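Local coordinates for protein SUBA (Escherichia coli, PDB 2IY9) that cleaves the host endoplasmic reticulum chaperone BiP as the serine protease subunit of the AB5 subtilase cytotoxin, provoking ER stress and eventual death of the cell, at residues 211-216 against 296-301; 220-225 against 252-257; 283-288 against 325-330; 305-310 against 317-322. All blocks are in the same frame, centred on the assembly; numbering follows the deposited sequence.

Contact 1 (211-216 against 296-301); sequences KQDPVI and ELKRTL
Lys298 reaches from helix 294-304 to the loop that leads into strand 215-221, and its ammonium group does most of the holding. NZ donates to Val215 O at 2.8 Å and to Asp213 O at 3.0 Å. NZ lies 32° from the carbonyl plane of Val215, whereas Asp213 O is approached from well above its plane. Water 1 accepts from the same nitrogen, 2.8 Å from Lys298 NZ. The Asp213 carboxylate adds a long salt bridge, OD2 to NZ 3.6 Å, but its stronger partner is Arg217, so Lys298 is bound chiefly by neutral carbonyls. A lysine suits this place because an ammonium can serve several acceptors at once and its methylenes can cross an apolar layer on the way. With CG anti to the backbone N (chi1 179°) and the chain extended beyond it, those methylenes run past Ile216 in the opposite sense to its side chain; Ile216 CG1 lies 3.8 Å from Lys298 CD. Beyond, Ile216 CD1 meets Leu301 CD2 at 4.0 Å, about one helical turn on from Lys298.

The loop is shaped by Asp213 itself: its OD1 accepts from Val215 N at 3.0 Å, an Asx turn just before the strand. Helix 271-288 also packs here, Leu282 touching Ile216 and Val278 touching Leu301, while strand 176-180 pairs with the backbone of Ile216. The arrangement is a helix packed on the parallel sheet of an alpha/beta fold, here the subtilisin-like core of the peptidase S8 family.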
loop_
_atom_site.group_PDB
_atom_site.type_symbol
_atom_site.label_atom_id
_atom_site.label_comp_id
_atom_site.label_asym_id
_atom_site.label_seq_id
_atom_site.Cartn_x
_atom_site.Cartn_y
_atom_site.Cartn_z
ATOM N N LYS A 211 -0.980 -19.865 -0.966
ATOM C CA LYS A 211 -1.409 -19.671 -2.357
ATOM C C LYS A 211 -2.523 -18.638 -2.514
ATOM O O LYS A 211 -2.546 -17.910 -3.511
ATOM C CB LYS A 211 -1.845 -21.001 -2.993
ATOM C CG LYS A 211 -0.699 -21.985 -3.274
ATOM C CD LYS A 211 -1.228 -23.229 -4.015
ATOM C CE LYS A 211 -0.149 -24.293 -4.209
ATOM N NZ LYS A 211 1.049 -23.783 -4.936
ATOM N N GLN A 212 -3.441 -18.575 -1.549
ATOM C CA GLN A 212 -4.517 -17.558 -1.571
ATOM C C GLN A 212 -4.243 -16.280 -0.762
ATOM O O GLN A 212 -5.114 -15.408 -0.662
ATOM C CB GLN A 212 -5.880 -18.145 -1.159
ATOM C CG GLN A 212 -5.900 -19.617 -0.889
ATOM C CD GLN A 212 -7.233 -20.098 -0.357
ATOM O OE1 GLN A 212 -8.070 -20.614 -1.102
ATOM N NE2 GLN A 212 -7.421 -19.974 0.949
ATOM N N ASP A 213 -3.047 -16.173 -0.188
ATOM C CA ASP A 213 -2.669 -15.027 0.658
ATOM C C ASP A 213 -2.980 -13.674 -0.036
ATOM O O ASP A 213 -2.427 -13.392 -1.099
ATOM C CB ASP A 213 -1.181 -15.152 1.022
ATOM C CG ASP A 213 -0.663 -14.014 1.905
ATOM O OD1 ASP A 213 -1.445 -13.192 2.429
ATOM O OD2 ASP A 213 0.572 -13.949 2.067
ATOM N N PRO A 214 -3.884 -12.862 0.553
ATOM C CA PRO A 214 -4.297 -11.589 -0.047
ATOM C C PRO A 214 -3.427 -10.380 0.350
ATOM O O PRO A 214 -3.697 -9.270 -0.091
ATOM C CB PRO A 214 -5.697 -11.403 0.516
ATOM C CG PRO A 214 -5.586 -11.933 1.910
ATOM C CD PRO A 214 -4.603 -13.105 1.823
ATOM N N VAL A 215 -2.402 -10.607 1.171
ATOM C CA VAL A 215 -1.496 -9.541 1.627
ATOM C C VAL A 215 -0.260 -9.445 0.710
ATOM O O VAL A 215 0.343 -10.456 0.375
ATOM C CB VAL A 215 -1.050 -9.769 3.098
ATOM C CG1 VAL A 215 -0.139 -8.619 3.604
ATOM C CG2 VAL A 215 -2.270 -9.918 4.028
ATOM N N ILE A 216 0.100 -8.218 0.331
ATOM C CA ILE A 216 1.340 -7.921 -0.374
ATOM C C ILE A 216 2.177 -7.028 0.541
ATOM O O ILE A 216 1.784 -5.900 0.851
ATOM C CB ILE A 216 1.081 -7.235 -1.742
ATOM C CG1 ILE A 216 0.303 -8.181 -2.667
ATOM C CG2 ILE A 216 2.406 -6.839 -2.408
ATOM C CD1 ILE A 216 -0.226 -7.501 -3.928
ATOM N N GLU A 296 -4.761 -13.258 -9.385
ATOM C CA GLU A 296 -4.204 -12.834 -10.676
ATOM C C GLU A 296 -3.478 -11.482 -10.595
ATOM O O GLU A 296 -2.392 -11.330 -11.151
ATOM C CB GLU A 296 -5.265 -12.805 -11.787
ATOM C CG GLU A 296 -4.647 -12.546 -13.181
ATOM C CD GLU A 296 -5.645 -12.155 -14.265
ATOM O OE1 GLU A 296 -6.878 -12.268 -14.049
ATOM O OE2 GLU A 296 -5.180 -11.733 -15.355
ATOM N N LEU A 297 -4.088 -10.508 -9.920
ATOM C CA LEU A 297 -3.440 -9.212 -9.688
ATOM C C LEU A 297 -2.120 -9.381 -8.941
ATOM O O LEU A 297 -1.085 -8.870 -9.379
ATOM C CB LEU A 297 -4.370 -8.268 -8.921
ATOM C CG LEU A 297 -5.386 -7.486 -9.761
ATOM C CD1 LEU A 297 -6.531 -7.005 -8.871
ATOM C CD2 LEU A 297 -4.699 -6.301 -10.436
ATOM N N LYS A 298 -2.154 -10.119 -7.826
ATOM C CA LYS A 298 -0.947 -10.343 -7.026
ATOM C C LYS A 298 0.148 -11.049 -7.835
ATOM O O LYS A 298 1.301 -10.596 -7.847
ATOM C CB LYS A 298 -1.262 -11.129 -5.755
ATOM C CG LYS A 298 -0.032 -11.406 -4.883
ATOM C CD LYS A 298 -0.419 -11.863 -3.472
ATOM C CE LYS A 298 0.829 -12.228 -2.683
ATOM N NZ LYS A 298 0.479 -12.672 -1.316
ATOM N N ARG A 299 -0.222 -12.143 -8.500
ATOM C CA ARG A 299 0.698 -12.883 -9.367
ATOM C C ARG A 299 1.335 -11.997 -10.448
ATOM O O ARG A 299 2.547 -12.010 -10.623
ATOM C CB ARG A 299 -0.021 -14.084 -10.015
ATOM C CG ARG A 299 0.873 -14.955 -10.893
ATOM C CD ARG A 299 0.095 -16.117 -11.529
ATOM N NE ARG A 299 -0.955 -15.648 -12.442
ATOM C CZ ARG A 299 -2.269 -15.778 -12.233
ATOM N NH1 ARG A 299 -2.736 -16.375 -11.141
ATOM N NH2 ARG A 299 -3.127 -15.315 -13.133
ATOM N N THR A 300 0.525 -11.229 -11.176
ATOM C CA THR A 300 1.084 -10.380 -12.225
ATOM C C THR A 300 2.057 -9.354 -11.638
ATOM O O THR A 300 3.131 -9.143 -12.187
ATOM C CB THR A 300 -0.002 -9.718 -13.090
ATOM O OG1 THR A 300 -0.795 -10.738 -13.711
ATOM C CG2 THR A 300 0.630 -8.844 -14.183
ATOM N N LEU A 301 1.703 -8.744 -10.510
ATOM C CA LEU A 301 2.618 -7.804 -9.844
ATOM C C LEU A 301 3.960 -8.452 -9.504
ATOM O O LEU A 301 5.022 -7.911 -9.827
ATOM C CB LEU A 301 1.998 -7.234 -8.569
ATOM C CG LEU A 301 2.845 -6.131 -7.902
ATOM C CD1 LEU A 301 2.743 -4.813 -8.686
ATOM C CD2 LEU A 301 2.409 -5.932 -6.461
HETATM O O HOH W 1 2.926 -13.652 -0.423
#

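Contact 2 (220-225 against 252-257); sequences ALAQYR and PGQNIT
At one margin of the seven-stranded parallel sheet of the subtilisin-like fold, the end of strand 215-221 lies beside the edge strand on this side, 249-252, and the two segments then diverge into loops. Leu221 and Pro252 form a parallel bridge, and Gly253 N donates to Leu221 O at 2.9 Å. Glycine fits at 253 because a side chain there would run into the methyl of Ala220, whose CB already sits 3.8 Å from Gly253 CA. This packing is near the catalytic centre: the side chain of Ala220 is about 8 Å from that of Ser272, inferred to belong to the charge relay system. Pro252 makes a looser apolar contact, its CG 4.4 Å from Tyr224 CE2, and also packs on helices 25-30 and 271-288.

Beyond the strands, side-chain amides take over from the backbone. Gln254, whose extended chain leaves the backbone N on the far side of the CA-CB bond (chi1 -168°), lays its amide over Ala222 and offers OE1 to Gln223 N at 3.0 Å. That bond is nearly straight at the hydrogen, 174°, although the donor stands above the amide carbonyl plane. The other end of this amide, NE2, is held by His233. Asn255 sits in a G1 beta bulge, paired with Ile256 opposite Gly268; its side chain points toward Gln223. The amide planes of Gln223 and Asn255 are 12° apart, and Asn255 ND2 donates to Gln223 OE1 at 2.9 Å. Water 2 gives one hydrogen to Gln223 OE1, at 2.7 Å, and the other to Gln254 OE1, at 2.9 Å.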
loop_
_atom_site.group_PDB
_atom_site.type_symbol
_atom_site.label_atom_id
_atom_site.label_comp_id
_atom_site.label_asym_id
_atom_site.label_seq_id
_atom_site.Cartn_x
_atom_site.Cartn_y
_atom_site.Cartn_z
ATOM N N ALA A 220 11.008 -0.800 1.582
ATOM C CA ALA A 220 11.350 0.510 0.995
ATOM C C ALA A 220 12.779 0.562 0.457
ATOM O O ALA A 220 13.730 0.159 1.143
ATOM C CB ALA A 220 11.149 1.606 2.018
ATOM N N LEU A 221 12.910 1.058 -0.771
ATOM C CA LEU A 221 14.203 1.156 -1.447
ATOM C C LEU A 221 14.772 2.556 -1.368
ATOM O O LEU A 221 14.027 3.544 -1.378
ATOM C CB LEU A 221 14.057 0.786 -2.923
ATOM C CG LEU A 221 13.674 -0.658 -3.231
ATOM C CD1 LEU A 221 13.274 -0.814 -4.686
ATOM C CD2 LEU A 221 14.814 -1.624 -2.846
ATOM N N ALA A 222 16.100 2.628 -1.330
ATOM C CA ALA A 222 16.825 3.888 -1.499
ATOM C C ALA A 222 16.644 4.400 -2.926
ATOM O O ALA A 222 16.332 3.635 -3.840
ATOM C CB ALA A 222 18.302 3.686 -1.195
ATOM N N GLN A 223 16.851 5.700 -3.109
ATOM C CA GLN A 223 16.751 6.311 -4.426
ATOM C C GLN A 223 17.696 5.637 -5.415
ATOM O O GLN A 223 18.855 5.352 -5.092
ATOM C CB GLN A 223 17.080 7.800 -4.328
ATOM C CG GLN A 223 16.845 8.570 -5.617
ATOM C CD GLN A 223 16.858 10.065 -5.389
ATOM O OE1 GLN A 223 16.614 10.533 -4.271
ATOM N NE2 GLN A 223 17.131 10.829 -6.447
ATOM N N TYR A 224 17.177 5.376 -6.610
ATOM C CA TYR A 224 17.950 4.830 -7.708
ATOM C C TYR A 224 17.397 5.312 -9.052
ATOM O O TYR A 224 16.236 5.727 -9.151
ATOM C CB TYR A 224 17.954 3.295 -7.661
ATOM C CG TYR A 224 16.585 2.656 -7.856
ATOM C CD1 TYR A 224 16.212 2.121 -9.086
ATOM C CD2 TYR A 224 15.674 2.580 -6.795
ATOM C CE1 TYR A 224 14.953 1.522 -9.261
ATOM C CE2 TYR A 224 14.424 1.991 -6.955
ATOM C CZ TYR A 224 14.064 1.464 -8.183
ATOM O OH TYR A 224 12.811 0.882 -8.330
ATOM N N ARG A 225 18.231 5.236 -10.085
ATOM C CA ARG A 225 17.791 5.484 -11.449
ATOM C C ARG A 225 17.610 4.132 -12.108
ATOM O O ARG A 225 18.338 3.186 -11.794
ATOM C CB ARG A 225 18.850 6.264 -12.239
ATOM C CG ARG A 225 19.394 7.507 -11.576
ATOM C CD ARG A 225 20.280 8.284 -12.559
ATOM N NE ARG A 225 19.480 9.117 -13.449
ATOM C CZ ARG A 225 19.463 10.448 -13.437
ATOM N NH1 ARG A 225 20.233 11.141 -12.593
ATOM N NH2 ARG A 225 18.682 11.091 -14.289
ATOM N N PRO A 252 10.211 1.995 -4.381
ATOM C CA PRO A 252 10.733 3.310 -4.015
ATOM C C PRO A 252 10.232 3.788 -2.647
ATOM O O PRO A 252 9.021 3.859 -2.417
ATOM C CB PRO A 252 10.199 4.204 -5.133
ATOM C CG PRO A 252 10.242 3.302 -6.340
ATOM C CD PRO A 252 9.838 1.929 -5.814
ATOM N N GLY A 253 11.169 4.092 -1.747
ATOM C CA GLY A 253 10.820 4.543 -0.409
ATOM C C GLY A 253 11.819 5.493 0.229
ATOM O O GLY A 253 11.975 5.496 1.447
ATOM N N GLN A 254 12.471 6.313 -0.588
ATOM C CA GLN A 254 13.386 7.351 -0.077
ATOM C C GLN A 254 13.208 8.664 -0.834
ATOM O O GLN A 254 13.047 8.649 -2.053
ATOM C CB GLN A 254 14.829 6.877 -0.202
ATOM C CG GLN A 254 15.829 7.726 0.553
ATOM C CD GLN A 254 17.233 7.273 0.286
ATOM O OE1 GLN A 254 17.758 7.471 -0.804
ATOM N NE2 GLN A 254 17.845 6.638 1.273
ATOM N N ASN A 255 13.249 9.790 -0.113
ATOM C CA ASN A 255 13.199 11.108 -0.750
ATOM C C ASN A 255 11.878 11.221 -1.507
ATOM O O ASN A 255 11.850 11.510 -2.704
ATOM C CB ASN A 255 14.397 11.278 -1.705
ATOM C CG ASN A 255 14.552 12.701 -2.215
ATOM O OD1 ASN A 255 14.203 13.660 -1.519
ATOM N ND2 ASN A 255 15.111 12.849 -3.430
ATOM N N ILE A 256 10.787 10.930 -0.805
ATOM C CA ILE A 256 9.457 10.937 -1.417
ATOM C C ILE A 256 8.673 12.175 -0.971
ATOM O O ILE A 256 8.456 12.380 0.226
ATOM C CB ILE A 256 8.643 9.656 -1.052
ATOM C CG1 ILE A 256 9.445 8.359 -1.302
ATOM C CG2 ILE A 256 7.274 9.673 -1.744
ATOM C CD1 ILE A 256 9.727 7.998 -2.797
ATOM N N THR A 257 8.263 12.999 -1.935
ATOM C CA THR A 257 7.514 14.221 -1.635
ATOM C C THR A 257 6.013 13.883 -1.533
ATOM O O THR A 257 5.499 13.119 -2.344
ATOM C CB THR A 257 7.771 15.307 -2.710
ATOM O OG1 THR A 257 9.188 15.504 -2.870
ATOM C CG2 THR A 257 7.153 16.626 -2.312
HETATM O O HOH W 2 17.653 10.129 -1.837
#

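Contact 3 (283-288 against 325-330); sequences AAMTSC and KAISMF
This is a buried, apolar packing of two nearly parallel helices: the C-terminal part of helix 271-288, whose first turn carries Ser272, inferred to belong to the charge relay system, and helix 323-331 of the A2 domain, near the end of the modelled chain. The axes of the two short segments approach to 9.1 Å, with 9° between their N-to-C directions. Small residues line part of the interface, as at Ala284, whose CB meets Ile327 CD1 at 3.8 Å. Ile327 also presents CG1 to Met285 CG.

Met285 fills the middle. The bend at chi3 (66°) swings CE to within 3.8 Å of Phe330 CB, while SD, placed by chi1 and chi2, lies 3.9 Å from Ala326 CB. A flexible, unbranched thioether is well suited to following such an uneven surface. Phe330 comes in at about a right angle to Met285, and a trans first torsion (chi1 -167°) projects the ring toward the first helix. Its CD2 carbon rests close to a carbonyl, 3.1 Å from Met285 O, and Cys288 CB stands at the ring's edge, 4.2 Å from the same CD2. Leu297 of helix 294-304 touches the far end of the ring at CZ.

Thr286 OG1 and Ser287 OG bind carbonyls of their own helix, Ala283 O and Ala284 O. The Cys288-Cys331 disulfide links the two segments' helices covalently close to the packed ring. Dispersion and the hydrophobic effect therefore probably bring the pair together, while the disulfide probably limits how far helix 323-331 of the A2 domain can separate from the protease core.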
loop_
_atom_site.group_PDB
_atom_site.type_symbol
_atom_site.label_atom_id
_atom_site.label_comp_id
_atom_site.label_asym_id
_atom_site.label_seq_id
_atom_site.Cartn_x
_atom_site.Cartn_y
_atom_site.Cartn_z
ATOM N N ALA A 283 -3.697 -0.154 -8.460
ATOM C CA ALA A 283 -4.884 0.612 -8.887
ATOM C C ALA A 283 -4.930 0.757 -10.410
ATOM O O ALA A 283 -5.977 0.537 -11.030
ATOM C CB ALA A 283 -4.923 1.980 -8.217
ATOM N N ALA A 284 -3.790 1.122 -10.996
ATOM C CA ALA A 284 -3.651 1.282 -12.436
ATOM C C ALA A 284 -3.965 -0.019 -13.175
ATOM O O ALA A 284 -4.678 -0.013 -14.172
ATOM C CB ALA A 284 -2.247 1.771 -12.778
ATOM N N MET A 285 -3.430 -1.135 -12.679
ATOM C CA MET A 285 -3.739 -2.450 -13.231
ATOM C C MET A 285 -5.238 -2.763 -13.163
ATOM O O MET A 285 -5.837 -3.208 -14.157
ATOM C CB MET A 285 -2.962 -3.527 -12.488
ATOM C CG MET A 285 -1.452 -3.374 -12.576
ATOM S SD MET A 285 -0.578 -4.406 -11.399
ATOM C CE MET A 285 -0.923 -6.067 -11.949
ATOM N N THR A 286 -5.853 -2.499 -12.009
ATOM C CA THR A 286 -7.265 -2.872 -11.798
ATOM C C THR A 286 -8.200 -2.169 -12.779
ATOM O O THR A 286 -9.250 -2.711 -13.138
ATOM C CB THR A 286 -7.755 -2.574 -10.370
ATOM O OG1 THR A 286 -7.761 -1.161 -10.160
ATOM C CG2 THR A 286 -6.882 -3.250 -9.320
ATOM N N SER A 287 -7.813 -0.965 -13.211
ATOM C CA SER A 287 -8.588 -0.221 -14.205
ATOM C C SER A 287 -8.866 -1.078 -15.446
ATOM O O SER A 287 -9.937 -0.962 -16.054
ATOM C CB SER A 287 -7.891 1.094 -14.591
ATOM O OG SER A 287 -6.809 0.907 -15.505
ATOM N N CYS A 288 -7.913 -1.949 -15.786
ATOM C CA CYS A 288 -7.991 -2.804 -16.982
ATOM C C CYS A 288 -8.906 -4.021 -16.851
ATOM O O CYS A 288 -9.408 -4.540 -17.858
ATOM C CB CYS A 288 -6.589 -3.237 -17.411
ATOM S SG CYS A 288 -5.662 -1.826 -18.018
ATOM N N LYS A 325 6.216 -3.212 -16.613
ATOM C CA LYS A 325 5.933 -4.617 -16.842
ATOM C C LYS A 325 4.613 -5.074 -16.197
ATOM O O LYS A 325 3.838 -5.779 -16.842
ATOM C CB LYS A 325 7.118 -5.477 -16.383
ATOM C CG LYS A 325 7.071 -6.938 -16.819
ATOM C CD LYS A 325 7.307 -7.111 -18.316
ATOM C CE LYS A 325 7.490 -8.582 -18.683
ATOM N NZ LYS A 325 6.473 -9.455 -18.029
ATOM N N ALA A 326 4.361 -4.678 -14.946
ATOM C CA ALA A 326 3.105 -5.022 -14.267
ATOM C C ALA A 326 1.874 -4.547 -15.040
ATOM O O ALA A 326 0.938 -5.318 -15.268
ATOM C CB ALA A 326 3.081 -4.459 -12.839
ATOM N N ILE A 327 1.889 -3.276 -15.432
ATOM C CA ILE A 327 0.745 -2.657 -16.098
ATOM C C ILE A 327 0.603 -3.222 -17.514
ATOM O O ILE A 327 -0.485 -3.646 -17.905
ATOM C CB ILE A 327 0.811 -1.106 -16.059
ATOM C CG1 ILE A 327 0.589 -0.615 -14.616
ATOM C CG2 ILE A 327 -0.215 -0.479 -17.041
ATOM C CD1 ILE A 327 1.032 0.818 -14.343
ATOM N N SER A 328 1.714 -3.267 -18.250
ATOM C CA SER A 328 1.748 -3.871 -19.588
ATOM C C SER A 328 1.190 -5.297 -19.596
ATOM O O SER A 328 0.281 -5.600 -20.365
ATOM C CB SER A 328 3.167 -3.842 -20.159
ATOM O OG SER A 328 3.168 -4.240 -21.521
ATOM N N MET A 329 1.712 -6.158 -18.724
ATOM C CA MET A 329 1.255 -7.556 -18.644
ATOM C C MET A 329 -0.228 -7.672 -18.311
ATOM O O MET A 329 -0.976 -8.399 -18.974
ATOM C CB MET A 329 2.069 -8.351 -17.616
ATOM C CG MET A 329 3.460 -8.788 -18.081
ATOM S SD MET A 329 3.532 -9.632 -19.689
ATOM C CE MET A 329 2.590 -11.131 -19.387
ATOM N N PHE A 330 -0.655 -6.971 -17.269
ATOM C CA PHE A 330 -2.030 -7.102 -16.827
ATOM C C PHE A 330 -3.005 -6.522 -17.846
ATOM O O PHE A 330 -4.023 -7.140 -18.155
ATOM C CB PHE A 330 -2.238 -6.449 -15.461
ATOM C CG PHE A 330 -3.535 -6.827 -14.822
ATOM C CD1 PHE A 330 -3.658 -8.031 -14.134
ATOM C CD2 PHE A 330 -4.648 -6.004 -14.947
ATOM C CE1 PHE A 330 -4.871 -8.392 -13.545
ATOM C CE2 PHE A 330 -5.864 -6.357 -14.364
ATOM C CZ PHE A 330 -5.975 -7.551 -13.662
#

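Contact 4 (305-310 against 317-322); sequences ADKYPS and EGRVLN
Asp306 and Val320 satisfy one another's backbones: Asp306 N donates to Val320 O at 2.8 Å, and Val320 N to Asp306 O at 2.7 Å. Two residues on, Tyr308 N donates to Gly318 O at 3.0 Å, nearly straight at the hydrogen (169°). Gly318 suits its positive phi, and the space its side chain would need is taken by Tyr308 O. These bonds make a short antiparallel beta hairpin, strands 306-307 and 319-320, with Lys307 and Arg319 as its non-hydrogen-bonded pair. Their side chains lie side by side, Lys307 CD 3.6 Å from Arg319 CG, and like charges are served separately. Lys307, bent at chi2 (-70°), turns NZ back to Ala305 O at 2.8 Å and to Leu302 O; Arg319 NH1 donates to Asp248 O, and a long salt bridge joins NH2 to Glu317. On the face with Asp306, Val320 CG2 packs 3.6 Å from Tyr308 CD2. Asn322 uses both ends of its amide: ND2 donates to Asp306 OD1 at 3.1 Å, and OD1 accepts from Lys325 N as the N-cap of helix 323-331.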
loop_
_atom_site.group_PDB
_atom_site.type_symbol
_atom_site.label_atom_id
_atom_site.label_comp_id
_atom_site.label_asym_id
_atom_site.label_seq_id
_atom_site.Cartn_x
_atom_site.Cartn_y
_atom_site.Cartn_z
ATOM N N ALA A 305 7.760 -8.160 -11.415
ATOM C CA ALA A 305 8.825 -7.485 -10.665
ATOM C C ALA A 305 10.225 -7.853 -11.181
ATOM O O ALA A 305 10.469 -8.999 -11.552
ATOM C CB ALA A 305 8.722 -7.813 -9.182
ATOM N N ASP A 306 11.130 -6.881 -11.187
ATOM C CA ASP A 306 12.544 -7.147 -11.459
ATOM C C ASP A 306 13.136 -7.965 -10.298
ATOM O O ASP A 306 12.849 -7.703 -9.132
ATOM C CB ASP A 306 13.322 -5.841 -11.645
ATOM C CG ASP A 306 12.935 -5.089 -12.919
ATOM O OD1 ASP A 306 12.480 -5.713 -13.903
ATOM O OD2 ASP A 306 13.107 -3.856 -12.936
ATOM N N LYS A 307 13.941 -8.971 -10.623
ATOM C CA LYS A 307 14.499 -9.843 -9.602
ATOM C C LYS A 307 16.002 -9.591 -9.456
ATOM O O LYS A 307 16.743 -9.752 -10.423
ATOM C CB LYS A 307 14.232 -11.315 -9.967
ATOM C CG LYS A 307 12.786 -11.639 -10.412
ATOM C CD LYS A 307 11.792 -11.538 -9.265
ATOM C CE LYS A 307 10.427 -12.177 -9.585
ATOM N NZ LYS A 307 9.663 -11.518 -10.692
ATOM N N TYR A 308 16.431 -9.173 -8.258
ATOM C CA TYR A 308 17.843 -8.898 -7.972
ATOM C C TYR A 308 18.451 -9.910 -6.999
ATOM O O TYR A 308 18.032 -9.978 -5.840
ATOM C CB TYR A 308 18.022 -7.479 -7.422
ATOM C CG TYR A 308 17.717 -6.402 -8.428
ATOM C CD1 TYR A 308 18.728 -5.857 -9.226
ATOM C CD2 TYR A 308 16.414 -5.937 -8.602
ATOM C CE1 TYR A 308 18.441 -4.865 -10.170
ATOM C CE2 TYR A 308 16.122 -4.946 -9.530
ATOM C CZ TYR A 308 17.135 -4.420 -10.314
ATOM O OH TYR A 308 16.827 -3.431 -11.223
ATOM N N PRO A 309 19.454 -10.690 -7.459
ATOM C CA PRO A 309 20.056 -11.706 -6.590
ATOM C C PRO A 309 20.610 -11.103 -5.304
ATOM O O PRO A 309 20.594 -11.764 -4.270
ATOM C CB PRO A 309 21.192 -12.286 -7.441
ATOM C CG PRO A 309 21.421 -11.313 -8.537
ATOM C CD PRO A 309 20.091 -10.658 -8.789
ATOM N N SER A 310 21.074 -9.852 -5.376
ATOM C CA SER A 310 21.623 -9.143 -4.224
ATOM C C SER A 310 20.590 -8.861 -3.125
ATOM O O SER A 310 20.962 -8.592 -1.985
ATOM C CB SER A 310 22.333 -7.846 -4.658
ATOM O OG SER A 310 21.429 -6.935 -5.267
ATOM N N GLU A 317 12.554 -13.552 -3.263
ATOM C CA GLU A 317 13.042 -13.586 -4.639
ATOM C C GLU A 317 13.670 -12.284 -5.138
ATOM O O GLU A 317 13.824 -12.097 -6.337
ATOM C CB GLU A 317 11.949 -14.060 -5.604
ATOM C CG GLU A 317 11.229 -15.287 -5.125
ATOM C CD GLU A 317 11.215 -16.360 -6.146
ATOM O OE1 GLU A 317 12.221 -17.105 -6.199
ATOM O OE2 GLU A 317 10.205 -16.465 -6.882
ATOM N N GLY A 318 14.038 -11.397 -4.222
ATOM C CA GLY A 318 14.707 -10.144 -4.593
ATOM C C GLY A 318 13.855 -9.215 -5.444
ATOM O O GLY A 318 14.387 -8.429 -6.231
ATOM N N ARG A 319 12.534 -9.287 -5.266
ATOM C CA ARG A 319 11.586 -8.558 -6.108
ATOM C C ARG A 319 11.575 -7.044 -5.929
ATOM O O ARG A 319 11.430 -6.523 -4.803
ATOM C CB ARG A 319 10.159 -9.075 -5.910
ATOM C CG ARG A 319 9.943 -10.507 -6.305
ATOM C CD ARG A 319 8.472 -10.811 -6.363
ATOM N NE ARG A 319 8.212 -12.241 -6.329
ATOM C CZ ARG A 319 7.860 -12.918 -5.242
ATOM N NH1 ARG A 319 7.728 -12.298 -4.072
ATOM N NH2 ARG A 319 7.643 -14.224 -5.326
ATOM N N VAL A 320 11.685 -6.349 -7.061
ATOM C CA VAL A 320 11.606 -4.894 -7.100
ATOM C C VAL A 320 10.506 -4.471 -8.070
ATOM O O VAL A 320 10.432 -4.960 -9.213
ATOM C CB VAL A 320 12.970 -4.257 -7.475
ATOM C CG1 VAL A 320 12.828 -2.751 -7.747
ATOM C CG2 VAL A 320 13.993 -4.501 -6.365
ATOM N N LEU A 321 9.651 -3.569 -7.599
ATOM C CA LEU A 321 8.520 -3.058 -8.358
ATOM C C LEU A 321 8.918 -2.569 -9.748
ATOM O O LEU A 321 9.786 -1.702 -9.889
ATOM C CB LEU A 321 7.850 -1.919 -7.579
ATOM C CG LEU A 321 6.658 -1.246 -8.265
ATOM C CD1 LEU A 321 5.509 -2.236 -8.430
ATOM C CD2 LEU A 321 6.215 0.025 -7.524
ATOM N N ASN A 322 8.281 -3.150 -10.764
ATOM C CA ASN A 322 8.406 -2.685 -12.142
ATOM C C ASN A 322 6.999 -2.427 -12.658
ATOM O O ASN A 322 6.279 -3.371 -12.998
ATOM C CB ASN A 322 9.106 -3.731 -13.022
ATOM C CG ASN A 322 9.311 -3.254 -14.457
ATOM O OD1 ASN A 322 8.635 -2.331 -14.931
ATOM N ND2 ASN A 322 10.259 -3.887 -15.154
#

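Followed from the N terminus, the chain enters strand 215-221 through the first half of contact 1 and leaves it through that of contact 2. Contact 2 closes first, at 252-257, and its loop nests inside the longer one that contact 1 closes at helix 294-304. Contact 3 opens on helix 271-288 before that closure and ends on helix 323-331 of the A2 domain, so contacts 1 and 3 cross; they meet where Leu297 and Thr300 pack against helix 323-331. The hairpin of contact 4 is nested within contact 3. Its Val320 touches Leu221 and Tyr224 of contact 2, and Leu321 touches Leu301 of contact 1, joining the sheet margin to helix 294-304.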